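Long-range contact in glutathione S-transferase (Bombyx mori, PDB 3AY8), which probably conjugates glutathione to electrophilic compounds as a homodimeric, cytosolic glutathione transferase of the silkworm: residues 102-114 and 130-144. Sequence-based numbering, arbitrary orientation.
Sequences FDSASLYVKIRAI and LKDDLNSTLSFLNQF
Lys110 leaves its helix with CG beside the backbone N (chi1 -72°) and runs extended from there, which carries its ammonium group across to Asp133 and Thr137. Asp133 has CG anti to its own N, its side chain crosses that of the lysine at about a right angle, and it receives Lys110 NZ on OD1 at 2.9 Å in a salt bridge that meets the carboxylate from above its plane. Lys110 NZ also donates to Thr137 OG1 at 2.7 Å and, at 3.2 Å, to the backbone O of Asp133, again well out of the carbonyl plane, so three oxygens grip one ammonium. With an alanine at Lys110, the carboxylate of Asp133 would probably be left without its charge partner and Thr137 OG1 without this donor. Thr137 divides its branches: while OG1 serves the lysine, CG2 presses on CZ of Phe102 at 3.5 Å. The Phe102 ring is a knob among Thr137, Phe140, Leu141 and Phe144, and Phe144 drives its edge into one face, CE2 over the ring centre, in a T-shaped stack with planes at 75°. Phe102 also packs on Trp66 of the second subunit. Segments 102-114 and 130-144, on helices 90-120 and 128-147, run nearly antiparallel (155°), their axes approaching to 9.2 Å, as neighbouring members of the all-helical C-terminal domain of the glutathione transferase fold. On the buried flank Leu134 is a knob among Leu107, Lys110, Ile111 and Ile114, and Leu107 CD1 reaches Leu138 CD2 at 3.8 Å; helix 158-173 covers this side through Ile163, Met167 and Ile170. Farther along, Ile114 CG1 lies against Leu130 CB at 3.6 Å, and a water donates to both Lys110 O and Leu130 O, bridging the two backbones.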
ATOM      1  N   PHE A 102      -4.424   3.795   0.034  1.00 24.43           N
ATOM      2  CA  PHE A 102      -4.609   4.444   1.343  1.00 25.10           C
ATOM      3  C   PHE A 102      -4.710   3.408   2.474  1.00 24.92           C
ATOM      4  O   PHE A 102      -4.077   3.567   3.513  1.00 25.88           O
ATOM      5  CB  PHE A 102      -5.823   5.381   1.292  1.00 25.08           C
ATOM      6  CG  PHE A 102      -6.276   5.883   2.635  1.00 27.46           C
ATOM      7  CD1 PHE A 102      -5.726   7.046   3.184  1.00 27.35           C
ATOM      8  CD2 PHE A 102      -7.260   5.204   3.347  1.00 27.51           C
ATOM      9  CE1 PHE A 102      -6.156   7.508   4.426  1.00 29.35           C
ATOM     10  CE2 PHE A 102      -7.705   5.675   4.601  1.00 29.23           C
ATOM     11  CZ  PHE A 102      -7.160   6.822   5.130  1.00 27.74           C
ATOM     12  N   ASP A 103      -5.489   2.339   2.270  1.00 24.45           N
ATOM     13  CA  ASP A 103      -5.568   1.257   3.249  1.00 23.88           C
ATOM     14  C   ASP A 103      -4.170   0.656   3.521  1.00 23.73           C
ATOM     15  O   ASP A 103      -3.780   0.462   4.674  1.00 23.44           O
ATOM     16  CB  ASP A 103      -6.524   0.145   2.775  1.00 23.86           C
ATOM     17  CG  ASP A 103      -6.714  -0.938   3.820  1.00 24.62           C
ATOM     18  OD1 ASP A 103      -7.192  -0.618   4.931  1.00 24.41           O
ATOM     19  OD2 ASP A 103      -6.378  -2.107   3.546  1.00 26.29           O
ATOM     20  N   SER A 104      -3.430   0.378   2.449  1.00 23.20           N
ATOM     21  CA  SER A 104      -2.166  -0.348   2.536  1.00 23.48           C
ATOM     22  C   SER A 104      -1.005   0.503   3.032  1.00 23.20           C
ATOM     23  O   SER A 104      -0.135  -0.008   3.734  1.00 24.09           O
ATOM     24  CB  SER A 104      -1.802  -0.944   1.167  1.00 23.30           C
ATOM     25  OG  SER A 104      -1.352   0.065   0.280  1.00 24.20           O
ATOM     26  N   ALA A 105      -0.985   1.785   2.655  1.00 23.22           N
ATOM     27  CA  ALA A 105       0.150   2.673   2.960  1.00 23.88           C
ATOM     28  C   ALA A 105      -0.031   3.544   4.202  1.00 24.22           C
ATOM     29  O   ALA A 105       0.958   4.044   4.751  1.00 24.44           O
ATOM     30  CB  ALA A 105       0.470   3.568   1.749  1.00 23.25           C
ATOM     31  N   SER A 106      -1.280   3.775   4.616  1.00 23.63           N
ATOM     32  CA  SER A 106      -1.546   4.686   5.745  1.00 24.23           C
ATOM     33  C   SER A 106      -2.330   4.007   6.861  1.00 23.89           C
ATOM     34  O   SER A 106      -1.890   3.978   8.006  1.00 24.53           O
ATOM     35  CB  SER A 106      -2.328   5.936   5.283  1.00 23.89           C
ATOM     36  OG  SER A 106      -1.566   6.683   4.366  1.00 25.66           O
ATOM     37  N   LEU A 107      -3.486   3.455   6.517  1.00 23.34           N
ATOM     38  CA  LEU A 107      -4.400   2.955   7.538  1.00 23.44           C
ATOM     39  C   LEU A 107      -3.866   1.723   8.257  1.00 23.37           C
ATOM     40  O   LEU A 107      -3.627   1.766   9.468  1.00 23.05           O
ATOM     41  CB  LEU A 107      -5.809   2.728   6.977  1.00 22.83           C
ATOM     42  CG  LEU A 107      -6.912   2.237   7.937  1.00 23.50           C
ATOM     43  CD1 LEU A 107      -7.094   3.135   9.169  1.00 23.18           C
ATOM     44  CD2 LEU A 107      -8.215   2.109   7.199  1.00 21.73           C
ATOM     45  N   TYR A 108      -3.693   0.622   7.539  1.00 23.43           N
ATOM     46  CA  TYR A 108      -3.319  -0.604   8.229  1.00 23.95           C
ATOM     47  C   TYR A 108      -1.898  -0.526   8.771  1.00 23.95           C
ATOM     48  O   TYR A 108      -1.590  -1.134   9.793  1.00 24.08           O
ATOM     49  CB  TYR A 108      -3.526  -1.880   7.394  1.00 24.89           C
ATOM     50  CG  TYR A 108      -3.394  -3.101   8.300  1.00 27.45           C
ATOM     51  CD1 TYR A 108      -4.382  -3.375   9.253  1.00 29.45           C
ATOM     52  CD2 TYR A 108      -2.247  -3.903   8.285  1.00 30.08           C
ATOM     53  CE1 TYR A 108      -4.274  -4.449  10.123  1.00 31.48           C
ATOM     54  CE2 TYR A 108      -2.117  -5.001   9.173  1.00 30.94           C
ATOM     55  CZ  TYR A 108      -3.147  -5.254  10.083  1.00 33.31           C
ATOM     56  OH  TYR A 108      -3.077  -6.310  10.966  1.00 36.91           O
ATOM     57  N   VAL A 109      -1.047   0.226   8.079  1.00 23.63           N
ATOM     58  CA  VAL A 109       0.317   0.499   8.513  1.00 25.15           C
ATOM     59  C   VAL A 109       0.352   1.101   9.933  1.00 24.49           C
ATOM     60  O   VAL A 109       1.170   0.707  10.762  1.00 24.57           O
ATOM     61  CB  VAL A 109       1.018   1.464   7.501  1.00 25.00           C
ATOM     62  CG1 VAL A 109       2.219   2.182   8.134  1.00 27.62           C
ATOM     63  CG2 VAL A 109       1.436   0.693   6.274  1.00 26.60           C
ATOM     64  N   LYS A 110      -0.546   2.043  10.197  1.00 24.27           N
ATOM     65  CA  LYS A 110      -0.575   2.746  11.480  1.00 24.71           C
ATOM     66  C   LYS A 110      -1.274   1.943  12.585  1.00 24.63           C
ATOM     67  O   LYS A 110      -0.938   2.073  13.755  1.00 24.79           O
ATOM     68  CB  LYS A 110      -1.210   4.122  11.301  1.00 24.80           C
ATOM     69  CG  LYS A 110      -0.291   5.095  10.551  1.00 25.62           C
ATOM     70  CD  LYS A 110      -0.983   6.421  10.271  1.00 27.51           C
ATOM     71  CE  LYS A 110      -0.188   7.231   9.215  1.00 27.21           C
ATOM     72  NZ  LYS A 110      -0.684   8.632   9.227  1.00 29.54           N
ATOM     73  N   ILE A 111      -2.240   1.113  12.203  1.00 24.74           N
ATOM     74  CA  ILE A 111      -2.827   0.136  13.120  1.00 24.90           C
ATOM     75  C   ILE A 111      -1.748  -0.867  13.536  1.00 25.99           C
ATOM     76  O   ILE A 111      -1.543  -1.145  14.717  1.00 26.53           O
ATOM     77  CB  ILE A 111      -4.043  -0.574  12.461  1.00 24.33           C
ATOM     78  CG1 ILE A 111      -5.184   0.440  12.246  1.00 23.18           C
ATOM     79  CG2 ILE A 111      -4.495  -1.781  13.307  1.00 24.39           C
ATOM     80  CD1 ILE A 111      -6.373  -0.053  11.318  1.00 21.05           C
ATOM     81  N   ARG A 112      -1.030  -1.381  12.548  1.00 26.67           N
ATOM     82  CA  ARG A 112       0.046  -2.323  12.802  1.00 28.10           C
ATOM     83  C   ARG A 112       1.178  -1.738  13.679  1.00 27.31           C
ATOM     84  O   ARG A 112       1.700  -2.432  14.548  1.00 26.82           O
ATOM     85  CB  ARG A 112       0.603  -2.798  11.474  1.00 28.23           C
ATOM     86  CG  ARG A 112       1.228  -4.144  11.540  1.00 33.10           C
ATOM     87  CD  ARG A 112       1.923  -4.463  10.217  1.00 38.50           C
ATOM     88  NE  ARG A 112       2.340  -5.861  10.196  1.00 43.73           N
ATOM     89  CZ  ARG A 112       3.583  -6.284  10.413  1.00 46.91           C
ATOM     90  NH1 ARG A 112       3.847  -7.588  10.373  1.00 48.81           N
ATOM     91  NH2 ARG A 112       4.568  -5.418  10.656  1.00 47.18           N
ATOM     92  N   ALA A 113       1.542  -0.478  13.440  1.00 27.00           N
ATOM     93  CA  ALA A 113       2.563   0.221  14.247  1.00 27.92           C
ATOM     94  C   ALA A 113       2.213   0.221  15.735  1.00 27.98           C
ATOM     95  O   ALA A 113       3.094   0.139  16.589  1.00 28.09           O
ATOM     96  CB  ALA A 113       2.766   1.643  13.751  1.00 27.63           C
ATOM     97  N   ILE A 114       0.921   0.290  16.029  1.00 28.29           N
ATOM     98  CA  ILE A 114       0.422   0.192  17.403  1.00 28.92           C
ATOM     99  C   ILE A 114       0.353  -1.260  17.895  1.00 29.69           C
ATOM    100  O   ILE A 114       0.889  -1.591  18.961  1.00 30.04           O
ATOM    101  CB  ILE A 114      -0.962   0.867  17.525  1.00 28.96           C
ATOM    102  CG1 ILE A 114      -0.819   2.381  17.345  1.00 28.56           C
ATOM    103  CG2 ILE A 114      -1.665   0.520  18.875  1.00 28.26           C
ATOM    104  CD1 ILE A 114      -2.099   3.067  16.857  1.00 30.00           C
ATOM    105  N   LEU A 130       1.977   7.431  18.187  1.00 29.21           N
ATOM    106  CA  LEU A 130       1.326   6.457  17.307  1.00 28.75           C
ATOM    107  C   LEU A 130      -0.182   6.672  17.222  1.00 28.55           C
ATOM    108  O   LEU A 130      -0.786   6.479  16.154  1.00 27.98           O
ATOM    109  CB  LEU A 130       1.613   5.052  17.810  1.00 28.37           C
ATOM    110  CG  LEU A 130       3.093   4.669  17.826  1.00 29.11           C
ATOM    111  CD1 LEU A 130       3.222   3.228  18.311  1.00 30.68           C
ATOM    112  CD2 LEU A 130       3.725   4.846  16.443  1.00 29.74           C
ATOM    113  N   LYS A 131      -0.775   7.050  18.357  1.00 28.05           N
ATOM    114  CA  LYS A 131      -2.205   7.331  18.455  1.00 28.53           C
ATOM    115  C   LYS A 131      -2.546   8.533  17.586  1.00 28.09           C
ATOM    116  O   LYS A 131      -3.495   8.490  16.805  1.00 28.44           O
ATOM    117  CB  LYS A 131      -2.587   7.603  19.916  1.00 28.75           C
ATOM    118  CG  LYS A 131      -4.051   7.939  20.162  1.00 30.87           C
ATOM    119  CD  LYS A 131      -4.337   8.154  21.655  1.00 33.52           C
ATOM    120  CE  LYS A 131      -5.815   8.432  21.886  1.00 36.54           C
ATOM    121  NZ  LYS A 131      -6.132   8.555  23.346  1.00 37.44           N
ATOM    122  N   ASP A 132      -1.767   9.605  17.727  1.00 27.46           N
ATOM    123  CA  ASP A 132      -1.966  10.807  16.918  1.00 27.69           C
ATOM    124  C   ASP A 132      -1.814  10.519  15.427  1.00 27.10           C
ATOM    125  O   ASP A 132      -2.560  11.052  14.608  1.00 27.06           O
ATOM    126  CB  ASP A 132      -0.956  11.883  17.312  1.00 27.69           C
ATOM    127  CG  ASP A 132      -1.159  12.393  18.719  1.00 29.27           C
ATOM    128  OD1 ASP A 132      -2.168  12.035  19.373  1.00 31.44           O
ATOM    129  OD2 ASP A 132      -0.287  13.149  19.185  1.00 31.62           O
ATOM    130  N   ASP A 133      -0.825   9.697  15.089  1.00 26.49           N
ATOM    131  CA  ASP A 133      -0.543   9.343  13.697  1.00 26.59           C
ATOM    132  C   ASP A 133      -1.746   8.624  13.087  1.00 26.47           C
ATOM    133  O   ASP A 133      -2.212   9.001  12.013  1.00 26.50           O
ATOM    134  CB  ASP A 133       0.715   8.472  13.622  1.00 26.80           C
ATOM    135  CG  ASP A 133       1.375   8.497  12.241  1.00 28.62           C
ATOM    136  OD1 ASP A 133       1.043   9.375  11.405  1.00 29.13           O
ATOM    137  OD2 ASP A 133       2.220   7.612  11.993  1.00 29.21           O
ATOM    138  N   LEU A 134      -2.266   7.619  13.793  1.00 25.55           N
ATOM    139  CA  LEU A 134      -3.445   6.910  13.331  1.00 25.97           C
ATOM    140  C   LEU A 134      -4.663   7.841  13.230  1.00 25.67           C
ATOM    141  O   LEU A 134      -5.385   7.801  12.250  1.00 25.51           O
ATOM    142  CB  LEU A 134      -3.771   5.695  14.221  1.00 25.33           C
ATOM    143  CG  LEU A 134      -5.052   4.924  13.847  1.00 25.89           C
ATOM    144  CD1 LEU A 134      -5.064   4.434  12.381  1.00 26.65           C
ATOM    145  CD2 LEU A 134      -5.308   3.755  14.808  1.00 25.43           C
ATOM    146  N   ASN A 135      -4.877   8.668  14.249  1.00 26.09           N
ATOM    147  CA  ASN A 135      -6.003   9.604  14.249  1.00 26.15           C
ATOM    148  C   ASN A 135      -5.983  10.589  13.077  1.00 26.38           C
ATOM    149  O   ASN A 135      -7.029  10.920  12.530  1.00 26.13           O
ATOM    150  CB  ASN A 135      -6.119  10.311  15.613  1.00 25.98           C
ATOM    151  CG  ASN A 135      -6.870   9.468  16.649  1.00 26.21           C
ATOM    152  OD1 ASN A 135      -6.682   9.621  17.865  1.00 28.46           O
ATOM    153  ND2 ASN A 135      -7.726   8.583  16.176  1.00 23.67           N
ATOM    154  N   SER A 136      -4.790  11.009  12.647  1.00 26.70           N
ATOM    155  CA  SER A 136      -4.664  11.840  11.455  1.00 27.41           C
ATOM    156  C   SER A 136      -5.138  11.105  10.178  1.00 27.60           C
ATOM    157  O   SER A 136      -5.781  11.702   9.287  1.00 27.62           O
ATOM    158  CB  SER A 136      -3.211  12.308  11.302  1.00 28.02           C
ATOM    159  OG  SER A 136      -2.998  12.825  10.000  1.00 32.58           O
ATOM    160  N   THR A 137      -4.823   9.812  10.100  1.00 26.64           N
ATOM    161  CA  THR A 137      -5.282   8.976   8.988  1.00 25.97           C
ATOM    162  C   THR A 137      -6.782   8.719   9.087  1.00 25.81           C
ATOM    163  O   THR A 137      -7.489   8.768   8.077  1.00 24.97           O
ATOM    164  CB  THR A 137      -4.457   7.676   8.893  1.00 26.05           C
ATOM    165  OG1 THR A 137      -3.160   8.024   8.399  1.00 25.90           O
ATOM    166  CG2 THR A 137      -5.106   6.662   7.919  1.00 24.78           C
ATOM    167  N   LEU A 138      -7.282   8.509  10.310  1.00 25.58           N
ATOM    168  CA  LEU A 138      -8.740   8.388  10.486  1.00 25.39           C
ATOM    169  C   LEU A 138      -9.495   9.638  10.044  1.00 25.51           C
ATOM    170  O   LEU A 138     -10.600   9.553   9.503  1.00 24.77           O
ATOM    171  CB  LEU A 138      -9.102   8.030  11.937  1.00 24.86           C
ATOM    172  CG  LEU A 138      -8.587   6.671  12.446  1.00 24.66           C
ATOM    173  CD1 LEU A 138      -9.160   6.366  13.829  1.00 23.50           C
ATOM    174  CD2 LEU A 138      -8.904   5.545  11.444  1.00 21.74           C
ATOM    175  N   SER A 139      -8.905  10.804  10.296  1.00 25.99           N
ATOM    176  CA  SER A 139      -9.538  12.064   9.922  1.00 26.34           C
ATOM    177  C   SER A 139      -9.734  12.175   8.411  1.00 25.87           C
ATOM    178  O   SER A 139     -10.764  12.644   7.948  1.00 25.03           O
ATOM    179  CB  SER A 139      -8.728  13.252  10.458  1.00 26.41           C
ATOM    180  OG  SER A 139      -9.354  14.460  10.073  1.00 27.95           O
ATOM    181  N   PHE A 140      -8.732  11.724   7.660  1.00 26.72           N
ATOM    182  CA  PHE A 140      -8.783  11.655   6.204  1.00 27.67           C
ATOM    183  C   PHE A 140      -9.886  10.706   5.746  1.00 26.73           C
ATOM    184  O   PHE A 140     -10.661  11.043   4.857  1.00 26.55           O
ATOM    185  CB  PHE A 140      -7.442  11.176   5.661  1.00 28.93           C
ATOM    186  CG  PHE A 140      -6.630  12.243   5.011  1.00 34.52           C
ATOM    187  CD1 PHE A 140      -6.526  12.298   3.625  1.00 39.39           C
ATOM    188  CD2 PHE A 140      -5.953  13.190   5.778  1.00 40.09           C
ATOM    189  CE1 PHE A 140      -5.763  13.288   3.005  1.00 42.89           C
ATOM    190  CE2 PHE A 140      -5.187  14.187   5.171  1.00 41.99           C
ATOM    191  CZ  PHE A 140      -5.086  14.233   3.785  1.00 43.03           C
ATOM    192  N   LEU A 141      -9.951   9.526   6.363  1.00 25.87           N
ATOM    193  CA  LEU A 141     -11.010   8.560   6.061  1.00 25.76           C
ATOM    194  C   LEU A 141     -12.377   9.185   6.348  1.00 25.77           C
ATOM    195  O   LEU A 141     -13.308   9.028   5.579  1.00 25.22           O
ATOM    196  CB  LEU A 141     -10.843   7.273   6.882  1.00 24.47           C
ATOM    197  CG  LEU A 141     -11.944   6.206   6.718  1.00 25.29           C
ATOM    198  CD1 LEU A 141     -12.205   5.823   5.214  1.00 21.22           C
ATOM    199  CD2 LEU A 141     -11.647   4.956   7.568  1.00 23.18           C
ATOM    200  N   ASN A 142     -12.480   9.878   7.474  1.00 26.44           N
ATOM    201  CA  ASN A 142     -13.720  10.539   7.847  1.00 27.93           C
ATOM    202  C   ASN A 142     -14.182  11.535   6.769  1.00 27.97           C
ATOM    203  O   ASN A 142     -15.376  11.649   6.507  1.00 28.39           O
ATOM    204  CB  ASN A 142     -13.587  11.222   9.206  1.00 27.33           C
ATOM    205  CG  ASN A 142     -14.905  11.835   9.675  1.00 28.74           C
ATOM    206  OD1 ASN A 142     -15.884  11.132   9.920  1.00 28.76           O
ATOM    207  ND2 ASN A 142     -14.928  13.145   9.796  1.00 26.83           N
ATOM    208  N   GLN A 143     -13.225  12.219   6.143  1.00 28.93           N
ATOM    209  CA  GLN A 143     -13.495  13.124   5.010  1.00 30.10           C
ATOM    210  C   GLN A 143     -13.926  12.402   3.729  1.00 30.36           C
ATOM    211  O   GLN A 143     -14.880  12.846   3.071  1.00 30.03           O
ATOM    212  CB  GLN A 143     -12.309  14.062   4.723  1.00 30.28           C
ATOM    213  CG  GLN A 143     -12.101  15.142   5.793  1.00 33.45           C
ATOM    214  CD  GLN A 143     -13.394  15.889   6.139  1.00 37.26           C
ATOM    215  OE1 GLN A 143     -14.044  16.473   5.271  1.00 39.69           O
ATOM    216  NE2 GLN A 143     -13.770  15.857   7.404  1.00 38.57           N
ATOM    217  N   PHE A 144     -13.255  11.298   3.377  1.00 30.24           N
ATOM    218  CA  PHE A 144     -13.706  10.472   2.233  1.00 30.84           C
ATOM    219  C   PHE A 144     -15.206  10.205   2.353  1.00 30.95           C
ATOM    220  O   PHE A 144     -15.954  10.319   1.381  1.00 31.18           O
ATOM    221  CB  PHE A 144     -12.994   9.103   2.166  1.00 31.05           C
ATOM    222  CG  PHE A 144     -11.493   9.175   2.042  1.00 31.44           C
ATOM    223  CD1 PHE A 144     -10.855  10.299   1.513  1.00 33.72           C
ATOM    224  CD2 PHE A 144     -10.721   8.088   2.416  1.00 32.01           C
ATOM    225  CE1 PHE A 144      -9.454  10.342   1.410  1.00 34.60           C
ATOM    226  CE2 PHE A 144      -9.340   8.115   2.304  1.00 31.56           C
ATOM    227  CZ  PHE A 144      -8.704   9.242   1.814  1.00 32.73           C
TER
HETATM  228  O   HOH W   1       0.268   4.570  14.463  1.00 19.40           O